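Polysaccharide deacetylase (Ammonifex degensii, PDB 4WCJ) probably removes N-acetyl groups from poly-beta-1,6-N-acetyl-D-glucosamine, as a zinc-binding deacetylase of carbohydrate esterase family 4. Local coordinates at residues T96-D101 with G155-D160; F204-G209 with E217-Q222; Y42-P47 with E133-C138; S103-A108 with W140-E145. All blocks are in the same frame, centred on the assembly; numbering follows the deposited sequence.

Interaction 1: T96-D101 with G155-D160; sequences TFDDGD and GLHTYD. With ZN (zinc ion), chain B.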
# COMPACT_ATOMS: atom_id res chain seq x y z
N THR A 96 -0.77 -2.99 3.96
CA THR A 96 -0.12 -2.62 2.71
C THR A 96 1.36 -2.26 2.91
O THR A 96 1.77 -1.78 3.98
CB THR A 96 -0.83 -1.43 1.99
OG1 THR A 96 -0.47 -0.19 2.61
CG2 THR A 96 -2.34 -1.61 2.00
N PHE A 97 2.14 -2.49 1.86
CA PHE A 97 3.54 -2.10 1.80
C PHE A 97 3.82 -1.26 0.56
O PHE A 97 3.33 -1.59 -0.52
CB PHE A 97 4.45 -3.34 1.76
CG PHE A 97 4.61 -4.01 3.09
CD1 PHE A 97 3.62 -4.81 3.59
CD2 PHE A 97 5.77 -3.84 3.82
CE1 PHE A 97 3.77 -5.44 4.81
CE2 PHE A 97 5.93 -4.46 5.04
CZ PHE A 97 4.93 -5.25 5.54
N ASP A 98 4.61 -0.20 0.72
CA ASP A 98 5.05 0.64 -0.40
C ASP A 98 6.51 0.46 -0.77
O ASP A 98 7.35 0.44 0.12
CB ASP A 98 4.84 2.13 -0.09
CG ASP A 98 3.39 2.56 -0.21
OD1 ASP A 98 2.52 1.69 -0.43
OD2 ASP A 98 3.14 3.77 -0.05
N ASP A 99 6.77 0.35 -2.07
CA ASP A 99 8.05 0.54 -2.79
C ASP A 99 8.54 -0.73 -3.49
O ASP A 99 8.71 -0.75 -4.72
CB ASP A 99 9.16 1.08 -1.89
CG ASP A 99 8.90 2.51 -1.46
OD1 ASP A 99 7.92 3.09 -1.95
OD2 ASP A 99 9.67 3.04 -0.63
N GLY A 100 8.78 -1.79 -2.73
CA GLY A 100 9.26 -3.03 -3.31
C GLY A 100 10.46 -3.60 -2.58
O GLY A 100 11.17 -4.47 -3.10
N ASP A 101 10.71 -3.12 -1.36
CA ASP A 101 11.91 -3.51 -0.63
C ASP A 101 12.04 -5.02 -0.47
O ASP A 101 11.05 -5.71 -0.23
CB ASP A 101 11.95 -2.85 0.74
CG ASP A 101 13.32 -2.92 1.38
OD1 ASP A 101 14.20 -2.13 0.98
OD2 ASP A 101 13.53 -3.77 2.27
N GLY A 155 -0.01 -3.80 -6.37
CA GLY A 155 -0.53 -2.56 -6.93
C GLY A 155 0.62 -1.74 -7.48
O GLY A 155 1.78 -2.13 -7.35
N LEU A 156 0.30 -0.61 -8.12
CA LEU A 156 1.33 0.22 -8.74
C LEU A 156 1.66 1.45 -7.87
O LEU A 156 0.77 2.09 -7.32
CB LEU A 156 0.87 0.65 -10.14
CG LEU A 156 1.87 1.45 -11.00
CD1 LEU A 156 3.09 0.62 -11.37
CD2 LEU A 156 1.18 1.98 -12.26
N HIS A 157 2.95 1.76 -7.79
CA HIS A 157 3.49 2.87 -7.00
C HIS A 157 4.32 3.72 -7.97
O HIS A 157 5.46 4.06 -7.70
CB HIS A 157 4.35 2.31 -5.85
CG HIS A 157 4.56 3.25 -4.69
ND1 HIS A 157 3.59 4.10 -4.22
CD2 HIS A 157 5.64 3.42 -3.89
CE1 HIS A 157 4.07 4.78 -3.19
NE2 HIS A 157 5.31 4.38 -2.96
N THR A 158 3.69 4.07 -9.10
CA THR A 158 4.34 4.55 -10.34
C THR A 158 5.27 3.50 -10.95
O THR A 158 5.63 2.51 -10.30
CB THR A 158 5.16 5.88 -10.17
OG1 THR A 158 6.43 5.62 -9.56
CG2 THR A 158 4.38 6.91 -9.37
N TYR A 159 5.64 3.71 -12.22
CA TYR A 159 6.70 2.92 -12.84
C TYR A 159 8.08 3.41 -12.39
O TYR A 159 8.90 2.64 -11.87
CB TYR A 159 6.61 2.98 -14.37
CG TYR A 159 7.70 2.17 -15.07
CD1 TYR A 159 7.54 0.80 -15.27
CD2 TYR A 159 8.87 2.77 -15.50
CE1 TYR A 159 8.53 0.06 -15.89
CE2 TYR A 159 9.87 2.03 -16.13
CZ TYR A 159 9.69 0.67 -16.31
OH TYR A 159 10.66 -0.07 -16.93
N ASP A 160 8.36 4.68 -12.61
CA ASP A 160 9.62 5.27 -12.17
C ASP A 160 9.49 6.78 -11.99
O ASP A 160 10.19 7.57 -12.62
CB ASP A 160 10.74 4.93 -13.17
CG ASP A 160 12.12 5.33 -12.66
OD1 ASP A 160 12.33 5.39 -11.42
OD2 ASP A 160 13.01 5.57 -13.50
ZN ZN B . 6.90 4.97 -1.66
O HOH W 1 5.57 5.19 0.21
O HOH W 2 8.35 5.37 0.00
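H157 and D99 meet at the zinc ion, with D98 leaning over the histidine ring. From H157 CB, which points toward 96-101, the ring continues with CG anti to the backbone N (chi1 -159°), which sends the imidazole across to the two aspartates. On one flank H157 CD2 lies 3.0 Å from D99 OD1, at the ring edge and in its plane, brought close because both residues bind the same ion; carboxylate and ring are nearly coplanar, 27° apart. On the other flank H157 CE1 lies 3.4 Å from D98 OD2, while D98 CG sits above one ring face, displaced toward the rim. ND1 is taken up by a hydrogen bond with the carbonyl O of A205, which would help fix the ring's rotation, with NE2 turned to the metal. At the tip, H157 NE2 binds zinc at 2.1 Å and D99 OD1 binds it at 2.2 Å. With H162 these residues form the Asp-His-His zinc site of the NodB-type deacetylase barrel, set where strands 91-99 and 152-156 of the parallel sheet run out into loops. Two waters bring the ligands of the metal to five. Water 1, 2.3 Å from zinc, donates to D98 OD2, an oxygen that also forms a salt bridge with R245; D98 is not a metal ligand, its link to the ion running through this water. Water 2 donates to D99 OD2 at 2.8 Å, so one D99 oxygen holds the ion and the other an ion-bound water. T158 OG1 donates to H157 O at 2.6 Å, on a lone pair.

Interaction 2: F204-G209 with E217-Q222; sequences FAYPYG and EILRTQ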
# COMPACT_ATOMS: atom_id res chain seq x y z
N PHE A 204 -3.72 1.66 -6.91
CA PHE A 204 -2.60 2.58 -7.04
C PHE A 204 -2.34 3.32 -5.73
O PHE A 204 -3.29 3.71 -5.03
CB PHE A 204 -2.87 3.60 -8.16
CG PHE A 204 -1.70 4.51 -8.46
CD1 PHE A 204 -1.50 5.68 -7.73
CD2 PHE A 204 -0.83 4.22 -9.49
CE1 PHE A 204 -0.45 6.51 -8.00
CE2 PHE A 204 0.23 5.06 -9.77
CZ PHE A 204 0.43 6.20 -9.03
N ALA A 205 -1.07 3.53 -5.40
CA ALA A 205 -0.68 4.32 -4.23
C ALA A 205 0.25 5.45 -4.65
O ALA A 205 1.26 5.23 -5.33
CB ALA A 205 0.00 3.46 -3.18
N TYR A 206 -0.11 6.67 -4.26
CA TYR A 206 0.72 7.84 -4.56
C TYR A 206 2.00 7.84 -3.74
O TYR A 206 1.95 7.75 -2.51
CB TYR A 206 -0.03 9.14 -4.25
CG TYR A 206 -1.10 9.55 -5.25
CD1 TYR A 206 -0.77 9.84 -6.57
CD2 TYR A 206 -2.42 9.68 -4.86
CE1 TYR A 206 -1.74 10.23 -7.48
CE2 TYR A 206 -3.40 10.08 -5.77
CZ TYR A 206 -3.05 10.35 -7.07
OH TYR A 206 -4.02 10.75 -7.97
N PRO A 207 3.15 7.95 -4.42
CA PRO A 207 4.38 8.22 -3.66
C PRO A 207 4.23 9.55 -2.93
O PRO A 207 3.67 10.50 -3.49
CB PRO A 207 5.46 8.29 -4.74
CG PRO A 207 4.88 7.53 -5.90
CD PRO A 207 3.40 7.82 -5.86
N TYR A 208 4.69 9.57 -1.67
CA TYR A 208 4.63 10.73 -0.77
C TYR A 208 3.20 11.03 -0.33
O TYR A 208 2.96 11.95 0.44
CB TYR A 208 5.30 11.96 -1.42
CG TYR A 208 6.67 11.63 -1.97
CD1 TYR A 208 7.74 11.34 -1.13
CD2 TYR A 208 6.87 11.56 -3.34
CE1 TYR A 208 8.99 11.01 -1.65
CE2 TYR A 208 8.11 11.23 -3.86
CZ TYR A 208 9.16 10.95 -3.02
OH TYR A 208 10.37 10.63 -3.57
N GLY A 209 2.25 10.23 -0.81
CA GLY A 209 0.94 10.15 -0.17
C GLY A 209 -0.23 10.92 -0.74
O GLY A 209 -1.36 10.76 -0.27
N GLU A 217 -7.93 11.79 -11.95
CA GLU A 217 -8.70 11.54 -13.16
C GLU A 217 -7.92 10.66 -14.13
O GLU A 217 -8.49 9.78 -14.77
CB GLU A 217 -9.09 12.86 -13.83
CG GLU A 217 -9.76 12.71 -15.18
CD GLU A 217 -11.12 12.05 -15.10
OE1 GLU A 217 -11.61 11.81 -13.98
OE2 GLU A 217 -11.71 11.79 -16.17
N ILE A 218 -6.62 10.88 -14.23
CA ILE A 218 -5.78 10.04 -15.06
C ILE A 218 -5.88 8.60 -14.58
O ILE A 218 -6.10 7.67 -15.37
CB ILE A 218 -4.33 10.52 -15.06
CG1 ILE A 218 -4.22 11.84 -15.83
CG2 ILE A 218 -3.42 9.47 -15.67
CD1 ILE A 218 -2.88 12.52 -15.68
N LEU A 219 -5.75 8.40 -13.26
CA LEU A 219 -5.92 7.06 -12.70
C LEU A 219 -7.30 6.46 -13.01
O LEU A 219 -7.41 5.28 -13.34
CB LEU A 219 -5.69 7.08 -11.19
CG LEU A 219 -4.28 7.49 -10.77
CD1 LEU A 219 -4.16 7.57 -9.26
CD2 LEU A 219 -3.24 6.54 -11.36
N ARG A 220 -8.35 7.27 -12.90
CA ARG A 220 -9.69 6.76 -13.13
C ARG A 220 -9.82 6.28 -14.57
O ARG A 220 -10.32 5.18 -14.82
CB ARG A 220 -10.75 7.82 -12.83
CG ARG A 220 -12.18 7.27 -12.82
CD ARG A 220 -13.21 8.38 -12.88
NE ARG A 220 -13.15 9.12 -14.13
CZ ARG A 220 -13.78 8.76 -15.25
NH1 ARG A 220 -14.52 7.65 -15.27
NH2 ARG A 220 -13.67 9.50 -16.34
N THR A 221 -9.37 7.11 -15.51
CA THR A 221 -9.52 6.78 -16.92
C THR A 221 -8.62 5.61 -17.31
O THR A 221 -8.89 4.93 -18.30
CB THR A 221 -9.21 7.98 -17.84
OG1 THR A 221 -7.82 8.30 -17.78
CG2 THR A 221 -10.02 9.19 -17.42
N GLN A 222 -7.58 5.36 -16.53
CA GLN A 222 -6.72 4.21 -16.79
C GLN A 222 -7.18 2.97 -16.02
O GLN A 222 -6.47 1.97 -15.96
CB GLN A 222 -5.27 4.53 -16.47
CG GLN A 222 -4.64 5.41 -17.52
CD GLN A 222 -3.14 5.49 -17.41
OE1 GLN A 222 -2.50 4.54 -16.96
NE2 GLN A 222 -2.57 6.62 -17.80
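L219 reaches from its helix to F204 and Y206: CD2 sits on F204, while CD1 touches both F204 and Y206. The contact lies in a beta-alpha-beta unit of the deacetylase barrel, in which helix 213-221 connects strand 203-205 to strand 226-229 and packs on the outside of the sheet. CD2 of L219 stands over the centre of the F204 ring, 3.9 Å from the centroid and 13° off the ring normal, a CH-pi contact. L219 CD1 lies 3.6 Å from F204 CD1, and it also comes within 3.4 Å of Y206 OH. L219 CD1 meets the Y206 ring obliquely, 3.7 Å from Y206 CZ. The same methyl therefore fills the corner between the two aromatic side chains.

Further out, the ring of F204 is presented by its strand: CB points toward the helix and CG lies anti to the backbone N (chi1 -174°), which sends the ring outward from the sheet with one face under the leucine. Y206 starts off at an angle to the helix, yet its hydroxyl is drawn to the helix by hydrogen bonds with T215 and D216, placing the polar end of the ring beside the leucine methyl. V227 of the next strand and T186 of helix 179-197 add to the surroundings of L219. On the outer face of helix 213-221, R220 grips E217 side-on: NE donates to OE1, and R220 NH2 donates to E217 OE2 at 3.0 Å in a nearly straight bond of 169°, both oxygens lying close to the guanidinium plane.

Interaction 3: Y42-P47 with E133-C138; sequences YHRVLP and EGFSMC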
# COMPACT_ATOMS: atom_id res chain seq x y z
N TYR A 42 3.19 0.14 5.56
CA TYR A 42 4.55 -0.20 5.95
C TYR A 42 5.50 -0.02 4.76
O TYR A 42 5.05 0.09 3.61
CB TYR A 42 4.64 -1.65 6.44
CG TYR A 42 3.86 -1.99 7.69
CD1 TYR A 42 4.42 -1.81 8.95
CD2 TYR A 42 2.58 -2.51 7.61
CE1 TYR A 42 3.72 -2.14 10.10
CE2 TYR A 42 1.86 -2.84 8.75
CZ TYR A 42 2.44 -2.65 9.99
OH TYR A 42 1.74 -2.97 11.13
N HIS A 43 6.80 0.02 5.02
CA HIS A 43 7.79 0.07 3.96
C HIS A 43 8.79 -1.07 4.09
O HIS A 43 8.83 -1.98 3.26
CB HIS A 43 8.54 1.41 3.96
CG HIS A 43 7.72 2.54 3.43
ND1 HIS A 43 6.83 3.25 4.20
CD2 HIS A 43 7.65 3.08 2.18
CE1 HIS A 43 6.25 4.18 3.46
NE2 HIS A 43 6.73 4.10 2.24
N ARG A 44 9.57 -1.02 5.16
CA ARG A 44 10.63 -2.00 5.37
C ARG A 44 10.46 -2.73 6.69
O ARG A 44 9.99 -2.16 7.67
CB ARG A 44 12.00 -1.33 5.34
CG ARG A 44 12.29 -0.62 4.04
CD ARG A 44 13.37 0.42 4.19
NE ARG A 44 13.48 1.23 2.98
CZ ARG A 44 13.84 2.51 2.97
NH1 ARG A 44 13.92 3.17 1.82
NH2 ARG A 44 14.12 3.13 4.11
N VAL A 45 10.86 -3.99 6.69
CA VAL A 45 10.93 -4.75 7.91
C VAL A 45 12.40 -5.11 8.13
O VAL A 45 12.90 -6.10 7.60
CB VAL A 45 10.04 -5.99 7.85
CG1 VAL A 45 10.12 -6.76 9.14
CG2 VAL A 45 8.60 -5.56 7.58
N LEU A 46 13.07 -4.24 8.88
CA LEU A 46 14.52 -4.20 8.96
C LEU A 46 14.97 -3.73 10.34
O LEU A 46 14.26 -2.96 11.00
CB LEU A 46 15.10 -3.28 7.88
CG LEU A 46 15.06 -3.79 6.44
CD1 LEU A 46 15.59 -2.74 5.49
CD2 LEU A 46 15.87 -5.07 6.35
N PRO A 47 16.16 -4.17 10.78
CA PRO A 47 16.58 -3.88 12.15
C PRO A 47 17.29 -2.53 12.38
O PRO A 47 17.37 -2.10 13.52
CB PRO A 47 17.54 -5.03 12.45
CG PRO A 47 18.18 -5.31 11.13
CD PRO A 47 17.12 -5.05 10.08
N GLU A 133 17.75 3.55 -4.09
CA GLU A 133 18.05 4.44 -2.97
C GLU A 133 18.77 3.71 -1.84
O GLU A 133 18.56 3.99 -0.66
CB GLU A 133 16.77 5.10 -2.47
CG GLU A 133 15.99 5.76 -3.59
CD GLU A 133 15.40 7.10 -3.20
OE1 GLU A 133 14.46 7.12 -2.38
OE2 GLU A 133 15.88 8.13 -3.72
N GLY A 134 19.63 2.77 -2.22
CA GLY A 134 20.48 2.08 -1.26
C GLY A 134 19.98 0.73 -0.79
O GLY A 134 20.66 0.05 -0.02
N PHE A 135 18.79 0.35 -1.22
CA PHE A 135 18.17 -0.89 -0.76
C PHE A 135 17.88 -1.85 -1.90
O PHE A 135 17.34 -1.45 -2.94
CB PHE A 135 16.86 -0.60 -0.03
CG PHE A 135 17.02 0.14 1.26
CD1 PHE A 135 17.22 1.52 1.27
CD2 PHE A 135 16.93 -0.52 2.47
CE1 PHE A 135 17.36 2.22 2.46
CE2 PHE A 135 17.07 0.17 3.67
CZ PHE A 135 17.27 1.54 3.66
N SER A 136 18.18 -3.13 -1.69
CA SER A 136 17.77 -4.14 -2.66
C SER A 136 16.26 -4.20 -2.71
O SER A 136 15.60 -4.15 -1.67
CB SER A 136 18.33 -5.51 -2.31
OG SER A 136 19.74 -5.46 -2.27
N MET A 137 15.74 -4.30 -3.93
CA MET A 137 14.31 -4.50 -4.14
C MET A 137 14.05 -5.97 -4.37
O MET A 137 14.95 -6.71 -4.75
CB MET A 137 13.81 -3.69 -5.35
CG MET A 137 13.98 -2.17 -5.21
SD MET A 137 12.88 -1.40 -4.00
CE MET A 137 13.99 -1.22 -2.61
N CYS A 138 12.83 -6.41 -4.11
CA CYS A 138 12.41 -7.74 -4.52
C CYS A 138 12.67 -7.92 -6.01
O CYS A 138 12.60 -6.96 -6.78
CB CYS A 138 10.92 -7.97 -4.24
SG CYS A 138 10.46 -7.98 -2.52
O HOH W 3 15.95 5.57 0.88
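R44 lays its guanidinium flat on one face of F135. Its CG is anti to the carbonyl carbon (chi1 -59°) and the chain then runs extended from CG to NE, carrying the group over the ring. The planes are only 8° apart, and R44 CZ lies 3.7 Å from the F135 ring centroid, a cation-pi stack. R44 CD also touches this face, 4.2 Å from the centroid. The nitrogens of the guanidinium have further partners: NH2 is hydrogen-bonded to R50 O, and R44 NH1 donates to water 3 at 3.3 Å, itself weakly bonded to E133 O. The R44 side chain comes within about 5 Å of that of the zinc ligand D99, which puts the stack beside the metal site. Two residues on, L46 brings CD1 to the edge of F135, 3.7 Å from F135 CE2 and near the ring plane. Replacing F135 with an alanine is likely to leave the R44 guanidinium without its stacking surface, freer to swing, and to open a gap beside L46. This surface contact ties short strand 44-45, which pairs in parallel with 52-53, to strand 135-136 of a two-stranded antiparallel sheet, while S103 of helix 102-114 touches both R44 and L46.

Interaction 4: S103-A108 with W140-E145; sequences SVYRHA and WEQIKE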
# COMPACT_ATOMS: atom_id res chain seq x y z
N SER A 103 13.07 -6.63 1.94
CA SER A 103 12.68 -7.09 3.27
C SER A 103 11.22 -7.50 3.32
O SER A 103 10.84 -8.26 4.19
CB SER A 103 12.95 -6.01 4.33
OG SER A 103 12.09 -4.89 4.16
N VAL A 104 10.39 -6.98 2.41
CA VAL A 104 9.01 -7.46 2.36
C VAL A 104 9.00 -8.97 2.06
O VAL A 104 8.23 -9.72 2.65
CB VAL A 104 8.16 -6.69 1.32
CG1 VAL A 104 6.72 -7.22 1.28
CG2 VAL A 104 8.16 -5.21 1.64
N TYR A 105 9.86 -9.41 1.15
CA TYR A 105 9.98 -10.84 0.85
C TYR A 105 10.71 -11.60 1.95
O TYR A 105 10.23 -12.64 2.41
CB TYR A 105 10.72 -11.04 -0.48
CG TYR A 105 10.97 -12.49 -0.82
CD1 TYR A 105 9.96 -13.30 -1.32
CD2 TYR A 105 12.23 -13.05 -0.63
CE1 TYR A 105 10.20 -14.63 -1.63
CE2 TYR A 105 12.48 -14.38 -0.94
CZ TYR A 105 11.47 -15.16 -1.45
OH TYR A 105 11.72 -16.48 -1.75
N ARG A 106 11.86 -11.09 2.36
CA ARG A 106 12.75 -11.82 3.26
C ARG A 106 12.23 -11.89 4.70
O ARG A 106 12.42 -12.91 5.38
CB ARG A 106 14.15 -11.20 3.23
CG ARG A 106 15.19 -11.96 4.03
CD ARG A 106 16.60 -11.42 3.77
NE ARG A 106 17.00 -11.59 2.37
CZ ARG A 106 18.22 -11.37 1.92
NH1 ARG A 106 18.51 -11.55 0.63
NH2 ARG A 106 19.18 -10.97 2.75
N HIS A 107 11.55 -10.84 5.14
CA HIS A 107 11.16 -10.74 6.54
C HIS A 107 9.66 -10.57 6.79
O HIS A 107 9.12 -11.19 7.70
CB HIS A 107 11.91 -9.58 7.20
CG HIS A 107 13.40 -9.72 7.16
ND1 HIS A 107 14.05 -10.85 7.59
CD2 HIS A 107 14.37 -8.85 6.77
CE1 HIS A 107 15.36 -10.69 7.45
NE2 HIS A 107 15.57 -9.48 6.96
N ALA A 108 8.99 -9.73 6.00
CA ALA A 108 7.56 -9.52 6.21
C ALA A 108 6.73 -10.74 5.78
O ALA A 108 5.85 -11.20 6.50
CB ALA A 108 7.09 -8.28 5.46
N TRP A 140 11.38 -9.92 -9.58
CA TRP A 140 10.10 -10.39 -10.09
C TRP A 140 9.80 -11.83 -9.65
O TRP A 140 8.65 -12.15 -9.35
CB TRP A 140 10.06 -10.27 -11.61
CG TRP A 140 9.86 -8.85 -12.02
CD1 TRP A 140 10.76 -8.04 -12.66
CD2 TRP A 140 8.70 -8.04 -11.78
NE1 TRP A 140 10.22 -6.79 -12.85
CE2 TRP A 140 8.96 -6.77 -12.31
CE3 TRP A 140 7.48 -8.28 -11.15
CZ2 TRP A 140 8.03 -5.73 -12.26
CZ3 TRP A 140 6.54 -7.25 -11.09
CH2 TRP A 140 6.83 -5.99 -11.65
N GLU A 141 10.82 -12.68 -9.57
CA GLU A 141 10.61 -14.05 -9.09
C GLU A 141 10.05 -14.04 -7.68
O GLU A 141 9.17 -14.82 -7.33
CB GLU A 141 11.90 -14.87 -9.12
CG GLU A 141 12.44 -15.14 -10.50
CD GLU A 141 13.57 -16.15 -10.48
OE1 GLU A 141 13.91 -16.68 -11.56
OE2 GLU A 141 14.11 -16.41 -9.38
N GLN A 142 10.58 -13.14 -6.86
CA GLN A 142 10.19 -13.07 -5.47
C GLN A 142 8.78 -12.52 -5.31
O GLN A 142 8.00 -13.02 -4.51
CB GLN A 142 11.20 -12.24 -4.68
CG GLN A 142 12.49 -13.01 -4.36
CD GLN A 142 13.64 -12.10 -3.98
OE1 GLN A 142 13.63 -10.90 -4.28
NE2 GLN A 142 14.64 -12.66 -3.31
N ILE A 143 8.43 -11.51 -6.10
CA ILE A 143 7.07 -10.98 -6.11
C ILE A 143 6.08 -12.06 -6.58
O ILE A 143 5.03 -12.28 -5.96
CB ILE A 143 6.97 -9.74 -7.00
CG1 ILE A 143 7.69 -8.56 -6.33
CG2 ILE A 143 5.50 -9.38 -7.28
CD1 ILE A 143 7.96 -7.41 -7.26
N LYS A 144 6.44 -12.75 -7.66
CA LYS A 144 5.62 -13.83 -8.19
C LYS A 144 5.37 -14.91 -7.15
O LYS A 144 4.25 -15.44 -7.06
CB LYS A 144 6.26 -14.44 -9.44
CG LYS A 144 6.16 -13.56 -10.68
CD LYS A 144 6.98 -14.09 -11.83
CE LYS A 144 6.95 -13.13 -13.01
NZ LYS A 144 7.67 -13.68 -14.20
N GLU A 145 6.39 -15.25 -6.37
CA GLU A 145 6.24 -16.30 -5.36
C GLU A 145 5.24 -15.85 -4.29
O GLU A 145 4.42 -16.64 -3.81
CB GLU A 145 7.59 -16.65 -4.74
CG GLU A 145 7.50 -17.53 -3.51
CD GLU A 145 8.85 -17.82 -2.88
OE1 GLU A 145 8.86 -18.41 -1.78
OE2 GLU A 145 9.89 -17.46 -3.48
O HOH W 4 14.50 -15.70 -3.41
O HOH W 5 17.26 -12.52 -2.03
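Y105 OH donates a hydrogen bond to E145 OE2 at 2.7 Å, the one direct hydrogen bond between 103-108 and 140-145. Helices 102-114 and 140-148, which follow strands 91-99 and 135-136 in the chain, meet here at the surface, away from the zinc site. The carboxylate oxygen is approached from above its own plane, 37° out of it, although the carboxyl group lies at the ring edge. Both side chains have CG anti to the backbone N (chi1 176° in Y105), so they reach across and meet at about a right angle. One face of the Y105 ring is covered by Q142: Q142 CG stands over its centre, 3.6 Å from the centroid, a CH-pi contact. The amide continues past the ring, with Q142 NE2 3.6 Å from Y105 CD2. Its OE1 is hydrogen-bonded to S139 N, just ahead of the helix, which fixes the turn of the amide. Q142 NE2 donates to water 4 at 3.0 Å and to water 5 at 2.9 Å; water 5 also takes a bond from R106 NH1, and water 4 gives a weak one to Y105 OH. A leucine in place of Y105 would probably leave E145 without its hydroxyl donor and the stem of Q142 without a flat surface to lie on. One aromatic face, one acidic acceptor and bridging waters imply a partly hydrated seam, in which the likely negative charge of E145 would strengthen the tyrosine bond.

Reading from the N terminus, 42-47 leaves the first barrel strand and meets 133-138, so interaction 3 closes a long loop. Inside it begin 96-101 and 103-108, whose partners come only after 133-138; interaction 3 therefore crosses interactions 1 and 4. Interaction 4 closes next, at 140-145, nested within the loop that interaction 1 completes at 155-160. Interaction 2 follows in series with a short closure of its own. Physically, 96-101 touches both interaction 3 and interaction 4, 42-47 also meets 103-108 (V45 with S103), and interactions 1 and 2 join through probable hydrogen bonds between 155-160 and strand 203-205. Together they tie the metal-bearing sheet to outer helices and to surface loops.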